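Local coordinates for protein transcriptional regulator (GntR family) (Enterococcus faecalis, PDB 3DDV) that probably regulates transcription as a GntR-family protein, its UTRA domain likely binding a small-molecule effector, at residues Q117-E122 with P126-R131; E38-A43 with A101-I106. One frame throughout, in Å; residues are numbered along the deposited sequence.

Contact 1 (Q117-E122 with P126-R131); sequences QVSYFE and PFEYVR
Strand 117-121 and strand 126-131 run antiparallel, their axes 4.6 Å apart at closest approach and their directions at 161°. Q117 and V130 form a hydrogen-bonded pair, with Q117 N to V130 O at 2.7 Å and V130 N to Q117 O at 2.8 Å. Nearer the turn, F127 N reaches S119 O at 2.9 Å. Side chains alternate between the faces along Q117-Y120, but F127 breaks the pattern, a beta bulge that points its side chain toward strand 117-121. On the face of Q117, S119, E128 and V130, S119 OG donates to E128 OE1 at 2.9 Å, nearly along the C-O axis. The small serine, its OG beside the backbone N (chi1 -57°), leaves room for the extended glutamate; the same OE1 also bonds Y73 OH and, weakly, Q117 NE2. Beside the turn the rings of F121 and F127 form an offset stack, centroids 4.8 Å apart and planes at 15°, with F127 CB over the F121 face (CH-pi). On the face of V118, Y120, P126 and Y129 the contacts are apolar: V118 CG2 touches Y129 CD1 at 4.0 Å, and the P126 ring lays CG obliquely against Y120 CE1 at 3.9 Å. Helix 72-80 meets Q117, F127 and E128, helix 20-26 meets V118, P126 and Y129, and backbone bonds from V118 and Y120 to strand 84-95 and from Y129 to S54 of strand 46-56 place the hairpin mid-sheet.

Contact 2 (E38-A43 with A101-I106); sequences ERIRFA and AEYLEI
I40 of strand 38-43 meets Y103 near the end of helix 98-104, and these two residues carry about two thirds of a small, apolar contact. Their CA atoms are 7.4 Å apart, a spacing that a branched aliphatic side chain can bridge. The isoleucine does so with its longer branch: CG1 lies beside the backbone N and the chain then runs straight out (chi2 178°), so that CD1 is delivered to the base of the tyrosine. There CD1 touches Y103 CB at 3.7 Å and, a little further out, Y103 CD1 at 3.8 Å, the two side chains crossing at about a right angle. It also lies 3.7 Å from Y103 O, on the backbone of the last helical turn. The beta-branched side chain suits a strand, and here CD1 makes the main contact while the shorter branch makes only a loose one, I40 CG2 lying 4.4 Å from L104 CD2. L104, a buried leucine, also touches I112 of strand 111-121.

Y103 suits a partly exposed boundary: its ring lies nearly parallel to that of F50, while its hydroxyl is 4.4 Å from E38 OE1, too far for a bond. That glutamate oxygen instead has a weak bond with S12 OG. The helix stops just beyond L104, where E105 takes a positive phi of 60° in a Schellman motif, and L104 O accepts a bond from R138 NH1. This is a short helix laid against an antiparallel sheet, its side chains joining strands 34-43, 46-56 and 111-121, as expected for the alpha/beta UTRA domain, whose fold resembles that of chorismate lyase.

In the fold
Both contacts involve the same antiparallel sheet, yet they lie on opposite sides of the chain's centre, their centres 22 Å apart and their nearest atoms about 7 Å apart without touching. Contact 1 joins two consecutive strands in a hairpin, whereas contact 2 brings together segments with 57 residues between them. Along the chain, helix 98-104 of contact 2 is followed, after a loop, by strand 111-121 of contact 1. A bound magnesium ion sits nearer the hairpin, about 3 Å from the side chain of Y129 and about 10 Å from that of E38. In relatives the UTRA domain binds the effector, but neither contact can be assigned to such a site from its geometry.

Contact 1 (Q117-E122 with P126-R131)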
loop_
_atom_site.group_PDB
_atom_site.type_symbol
_atom_site.label_atom_id
_atom_site.label_comp_id
_atom_site.label_asym_id
_atom_site.label_seq_id
_atom_site.Cartn_x
_atom_site.Cartn_y
_atom_site.Cartn_z
ATOM N N GLN B 117 -0.692 -21.735 -8.697
ATOM C CA GLN B 117 -2.130 -21.715 -8.742
ATOM C C GLN B 117 -2.754 -23.010 -8.234
ATOM O O GLN B 117 -2.253 -24.066 -8.545
ATOM C CB GLN B 117 -2.490 -21.520 -10.173
ATOM C CG GLN B 117 -3.755 -22.154 -10.610
ATOM C CD GLN B 117 -4.127 -21.667 -12.019
ATOM O OE1 GLN B 117 -3.920 -20.499 -12.399
ATOM N NE2 GLN B 117 -4.620 -22.586 -12.806
ATOM N N VAL B 118 -3.824 -22.902 -7.441
ATOM C CA VAL B 118 -4.728 -24.013 -7.139
ATOM C C VAL B 118 -6.106 -23.762 -7.752
ATOM O O VAL B 118 -6.616 -22.662 -7.655
ATOM C CB VAL B 118 -4.929 -24.215 -5.650
ATOM C CG1 VAL B 118 -5.831 -25.411 -5.427
ATOM C CG2 VAL B 118 -3.620 -24.407 -4.983
ATOM N N SER B 119 -6.704 -24.781 -8.350
ATOM C CA SER B 119 -8.002 -24.654 -8.973
ATOM C C SER B 119 -8.923 -25.665 -8.355
ATOM O O SER B 119 -8.501 -26.771 -7.975
ATOM C CB SER B 119 -7.935 -24.939 -10.471
ATOM O OG SER B 119 -7.017 -24.082 -11.108
ATOM N N TYR B 120 -10.197 -25.301 -8.286
ATOM C CA TYR B 120 -11.164 -26.088 -7.544
ATOM C C TYR B 120 -12.405 -26.415 -8.359
ATOM O O TYR B 120 -12.783 -25.677 -9.265
ATOM C CB TYR B 120 -11.599 -25.303 -6.305
ATOM C CG TYR B 120 -10.483 -24.896 -5.408
ATOM C CD1 TYR B 120 -10.178 -25.637 -4.281
ATOM C CD2 TYR B 120 -9.737 -23.774 -5.681
ATOM C CE1 TYR B 120 -9.147 -25.264 -3.433
ATOM C CE2 TYR B 120 -8.695 -23.400 -4.856
ATOM C CZ TYR B 120 -8.412 -24.143 -3.736
ATOM O OH TYR B 120 -7.381 -23.769 -2.922
ATOM N N PHE B 121 -13.084 -27.496 -8.002
ATOM C CA PHE B 121 -14.416 -27.693 -8.543
ATOM C C PHE B 121 -15.421 -26.742 -7.865
ATOM O O PHE B 121 -15.217 -26.290 -6.713
ATOM C CB PHE B 121 -14.857 -29.159 -8.408
ATOM C CG PHE B 121 -14.140 -30.085 -9.348
ATOM C CD1 PHE B 121 -13.854 -29.693 -10.665
ATOM C CD2 PHE B 121 -13.747 -31.339 -8.939
ATOM C CE1 PHE B 121 -13.200 -30.561 -11.560
ATOM C CE2 PHE B 121 -13.091 -32.206 -9.814
ATOM C CZ PHE B 121 -12.823 -31.822 -11.125
ATOM N N GLU B 122 -16.516 -26.465 -8.572
ATOM C CA GLU B 122 -17.644 -25.767 -7.965
ATOM C C GLU B 122 -18.002 -26.372 -6.627
ATOM O O GLU B 122 -18.557 -25.685 -5.810
ATOM C CB GLU B 122 -18.858 -25.722 -8.897
ATOM C CG GLU B 122 -18.560 -24.844 -10.112
ATOM C CD GLU B 122 -19.778 -24.466 -10.936
ATOM O OE1 GLU B 122 -20.777 -25.226 -10.885
ATOM O OE2 GLU B 122 -19.716 -23.429 -11.650
ATOM N N PRO B 126 -10.132 -29.343 -4.642
ATOM C CA PRO B 126 -8.963 -29.063 -5.478
ATOM C C PRO B 126 -8.774 -30.090 -6.579
ATOM O O PRO B 126 -8.946 -31.292 -6.347
ATOM C CB PRO B 126 -7.797 -29.180 -4.509
ATOM C CG PRO B 126 -8.392 -29.046 -3.127
ATOM C CD PRO B 126 -9.802 -29.486 -3.212
ATOM N N PHE B 127 -8.398 -29.638 -7.764
ATOM C CA PHE B 127 -8.054 -30.581 -8.781
ATOM C C PHE B 127 -6.741 -30.283 -9.483
ATOM O O PHE B 127 -6.361 -30.999 -10.389
ATOM C CB PHE B 127 -9.219 -30.726 -9.760
ATOM C CG PHE B 127 -9.416 -29.559 -10.650
ATOM C CD1 PHE B 127 -8.718 -29.464 -11.844
ATOM C CD2 PHE B 127 -10.324 -28.560 -10.324
ATOM C CE1 PHE B 127 -8.904 -28.376 -12.691
ATOM C CE2 PHE B 127 -10.512 -27.475 -11.154
ATOM C CZ PHE B 127 -9.801 -27.364 -12.347
ATOM N N GLU B 128 -6.007 -29.288 -9.040
ATOM C CA GLU B 128 -4.864 -28.843 -9.787
ATOM C C GLU B 128 -3.963 -28.040 -8.857
ATOM O O GLU B 128 -4.453 -27.173 -8.120
ATOM C CB GLU B 128 -5.384 -27.929 -10.872
ATOM C CG GLU B 128 -4.661 -28.028 -12.108
ATOM C CD GLU B 128 -5.109 -27.015 -13.203
ATOM O OE1 GLU B 128 -5.626 -25.868 -12.903
ATOM O OE2 GLU B 128 -4.848 -27.403 -14.385
ATOM N N TYR B 129 -2.662 -28.304 -8.865
ATOM C CA TYR B 129 -1.717 -27.390 -8.225
ATOM C C TYR B 129 -0.643 -27.121 -9.249
ATOM O O TYR B 129 0.100 -27.995 -9.626
ATOM C CB TYR B 129 -1.122 -28.038 -6.981
ATOM C CG TYR B 129 -0.042 -27.227 -6.332
ATOM C CD1 TYR B 129 -0.110 -25.857 -6.304
ATOM C CD2 TYR B 129 1.029 -27.835 -5.707
ATOM C CE1 TYR B 129 0.868 -25.103 -5.696
ATOM C CE2 TYR B 129 2.007 -27.076 -5.065
ATOM C CZ TYR B 129 1.915 -25.707 -5.085
ATOM O OH TYR B 129 2.877 -24.922 -4.500
ATOM N N VAL B 130 -0.586 -25.920 -9.751
ATOM C CA VAL B 130 0.188 -25.669 -10.963
ATOM C C VAL B 130 1.179 -24.581 -10.663
ATOM O O VAL B 130 0.855 -23.589 -9.999
ATOM C CB VAL B 130 -0.740 -25.310 -12.181
ATOM C CG1 VAL B 130 0.064 -25.174 -13.470
ATOM C CG2 VAL B 130 -1.841 -26.379 -12.323
ATOM N N ARG B 131 2.413 -24.792 -11.076
ATOM C CA ARG B 131 3.478 -23.887 -10.662
ATOM C C ARG B 131 4.252 -23.618 -11.924
ATOM O O ARG B 131 4.882 -24.535 -12.501
ATOM C CB ARG B 131 4.351 -24.544 -9.616
ATOM C CG ARG B 131 3.558 -24.982 -8.382
ATOM C CD ARG B 131 4.071 -26.272 -7.798
ATOM N NE ARG B 131 3.333 -27.398 -8.309
ATOM C CZ ARG B 131 3.608 -28.665 -8.003
ATOM N NH1 ARG B 131 4.620 -28.994 -7.241
ATOM N NH2 ARG B 131 2.879 -29.622 -8.501
#

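Contact 2 (E38-A43 with A101-I106)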
loop_
_atom_site.group_PDB
_atom_site.type_symbol
_atom_site.label_atom_id
_atom_site.label_comp_id
_atom_site.label_asym_id
_atom_site.label_seq_id
_atom_site.Cartn_x
_atom_site.Cartn_y
_atom_site.Cartn_z
ATOM N N GLU B 38 5.468 -32.186 -15.987
ATOM C CA GLU B 38 6.324 -31.027 -16.196
ATOM C C GLU B 38 6.329 -30.758 -17.663
ATOM O O GLU B 38 6.408 -31.703 -18.449
ATOM C CB GLU B 38 7.742 -31.342 -15.801
ATOM C CG GLU B 38 7.934 -31.319 -14.340
ATOM C CD GLU B 38 9.279 -31.795 -13.902
ATOM O OE1 GLU B 38 10.161 -32.087 -14.745
ATOM O OE2 GLU B 38 9.427 -31.888 -12.685
ATOM N N ARG B 39 6.320 -29.492 -18.039
ATOM C CA ARG B 39 6.025 -29.142 -19.406
ATOM C C ARG B 39 6.652 -27.790 -19.772
ATOM O O ARG B 39 6.604 -26.868 -18.984
ATOM C CB ARG B 39 4.508 -29.099 -19.486
ATOM C CG ARG B 39 3.910 -28.839 -20.812
ATOM C CD ARG B 39 2.794 -27.743 -20.737
ATOM N NE ARG B 39 1.570 -28.191 -20.051
ATOM C CZ ARG B 39 0.610 -28.939 -20.610
ATOM N NH1 ARG B 39 0.697 -29.359 -21.875
ATOM N NH2 ARG B 39 -0.450 -29.275 -19.875
ATOM N N ILE B 40 7.286 -27.713 -20.942
ATOM C CA ILE B 40 7.758 -26.442 -21.547
ATOM C C ILE B 40 6.840 -26.052 -22.722
ATOM O O ILE B 40 6.483 -26.892 -23.520
ATOM C CB ILE B 40 9.214 -26.566 -22.062
ATOM C CG1 ILE B 40 10.104 -27.211 -20.994
ATOM C CG2 ILE B 40 9.746 -25.223 -22.428
ATOM C CD1 ILE B 40 11.515 -27.416 -21.395
ATOM N N ARG B 41 6.445 -24.786 -22.790
ATOM C CA ARG B 41 5.697 -24.220 -23.939
ATOM C C ARG B 41 6.543 -23.182 -24.648
ATOM O O ARG B 41 7.344 -22.470 -24.036
ATOM C CB ARG B 41 4.370 -23.575 -23.510
ATOM C CG ARG B 41 3.513 -24.534 -22.657
ATOM C CD ARG B 41 2.099 -23.999 -22.262
ATOM N NE ARG B 41 1.150 -24.321 -23.333
ATOM C CZ ARG B 41 0.292 -25.353 -23.368
ATOM N NH1 ARG B 41 0.139 -26.208 -22.345
ATOM N NH2 ARG B 41 -0.444 -25.511 -24.459
ATOM N N PHE B 42 6.326 -23.114 -25.954
ATOM C CA PHE B 42 7.131 -22.325 -26.895
ATOM C C PHE B 42 6.217 -21.379 -27.639
ATOM O O PHE B 42 5.090 -21.727 -27.894
ATOM C CB PHE B 42 7.796 -23.271 -27.925
ATOM C CG PHE B 42 8.708 -24.302 -27.304
ATOM C CD1 PHE B 42 10.053 -24.025 -27.091
ATOM C CD2 PHE B 42 8.210 -25.527 -26.895
ATOM C CE1 PHE B 42 10.891 -24.953 -26.503
ATOM C CE2 PHE B 42 9.042 -26.464 -26.307
ATOM C CZ PHE B 42 10.390 -26.172 -26.106
ATOM N N ALA B 43 6.695 -20.182 -27.958
ATOM C CA ALA B 43 6.097 -19.327 -28.990
ATOM C C ALA B 43 7.206 -19.116 -30.017
ATOM O O ALA B 43 8.364 -18.806 -29.660
ATOM C CB ALA B 43 5.597 -17.978 -28.431
ATOM N N ALA B 101 16.962 -22.473 -16.196
ATOM C CA ALA B 101 17.701 -21.787 -17.232
ATOM C C ALA B 101 17.902 -22.710 -18.453
ATOM O O ALA B 101 17.587 -22.304 -19.592
ATOM C CB ALA B 101 19.010 -21.307 -16.696
ATOM N N GLU B 102 18.393 -23.941 -18.214
ATOM C CA GLU B 102 18.607 -24.892 -19.317
ATOM C C GLU B 102 17.325 -25.056 -20.067
ATOM O O GLU B 102 17.313 -24.927 -21.269
ATOM C CB GLU B 102 19.004 -26.288 -18.881
ATOM C CG GLU B 102 20.264 -26.448 -17.996
ATOM C CD GLU B 102 20.522 -27.944 -17.661
ATOM O OE1 GLU B 102 20.354 -28.772 -18.620
ATOM O OE2 GLU B 102 20.863 -28.275 -16.472
ATOM N N TYR B 103 16.241 -25.342 -19.346
ATOM C CA TYR B 103 14.922 -25.560 -19.982
ATOM C C TYR B 103 14.379 -24.360 -20.752
ATOM O O TYR B 103 13.745 -24.506 -21.789
ATOM C CB TYR B 103 13.861 -25.889 -18.942
ATOM C CG TYR B 103 13.961 -27.221 -18.262
ATOM C CD1 TYR B 103 14.292 -28.382 -18.970
ATOM C CD2 TYR B 103 13.640 -27.343 -16.908
ATOM C CE1 TYR B 103 14.361 -29.618 -18.336
ATOM C CE2 TYR B 103 13.709 -28.558 -16.275
ATOM C CZ TYR B 103 14.064 -29.683 -17.004
ATOM O OH TYR B 103 14.104 -30.865 -16.367
ATOM N N LEU B 104 14.554 -23.172 -20.209
ATOM C CA LEU B 104 13.984 -22.004 -20.857
ATOM C C LEU B 104 14.990 -21.328 -21.781
ATOM O O LEU B 104 14.672 -20.374 -22.450
ATOM C CB LEU B 104 13.427 -21.057 -19.803
ATOM C CG LEU B 104 12.138 -21.538 -19.134
ATOM C CD1 LEU B 104 11.723 -20.575 -18.073
ATOM C CD2 LEU B 104 11.029 -21.631 -20.137
ATOM N N GLU B 105 16.202 -21.862 -21.855
ATOM C CA GLU B 105 17.206 -21.326 -22.770
ATOM C C GLU B 105 17.457 -19.884 -22.412
ATOM O O GLU B 105 17.263 -19.007 -23.243
ATOM C CB GLU B 105 16.738 -21.415 -24.225
ATOM C CG GLU B 105 16.070 -22.713 -24.521
ATOM C CD GLU B 105 16.123 -23.101 -25.960
ATOM O OE1 GLU B 105 15.671 -22.359 -26.855
ATOM O OE2 GLU B 105 16.608 -24.198 -26.195
ATOM N N ILE B 106 17.844 -19.673 -21.151
ATOM C CA ILE B 106 18.239 -18.372 -20.628
ATOM C C ILE B 106 19.336 -18.698 -19.638
ATOM O O ILE B 106 19.739 -19.868 -19.570
ATOM C CB ILE B 106 17.046 -17.629 -19.973
ATOM C CG1 ILE B 106 16.519 -18.410 -18.755
ATOM C CG2 ILE B 106 15.939 -17.388 -21.017
ATOM C CD1 ILE B 106 15.209 -17.896 -18.228
#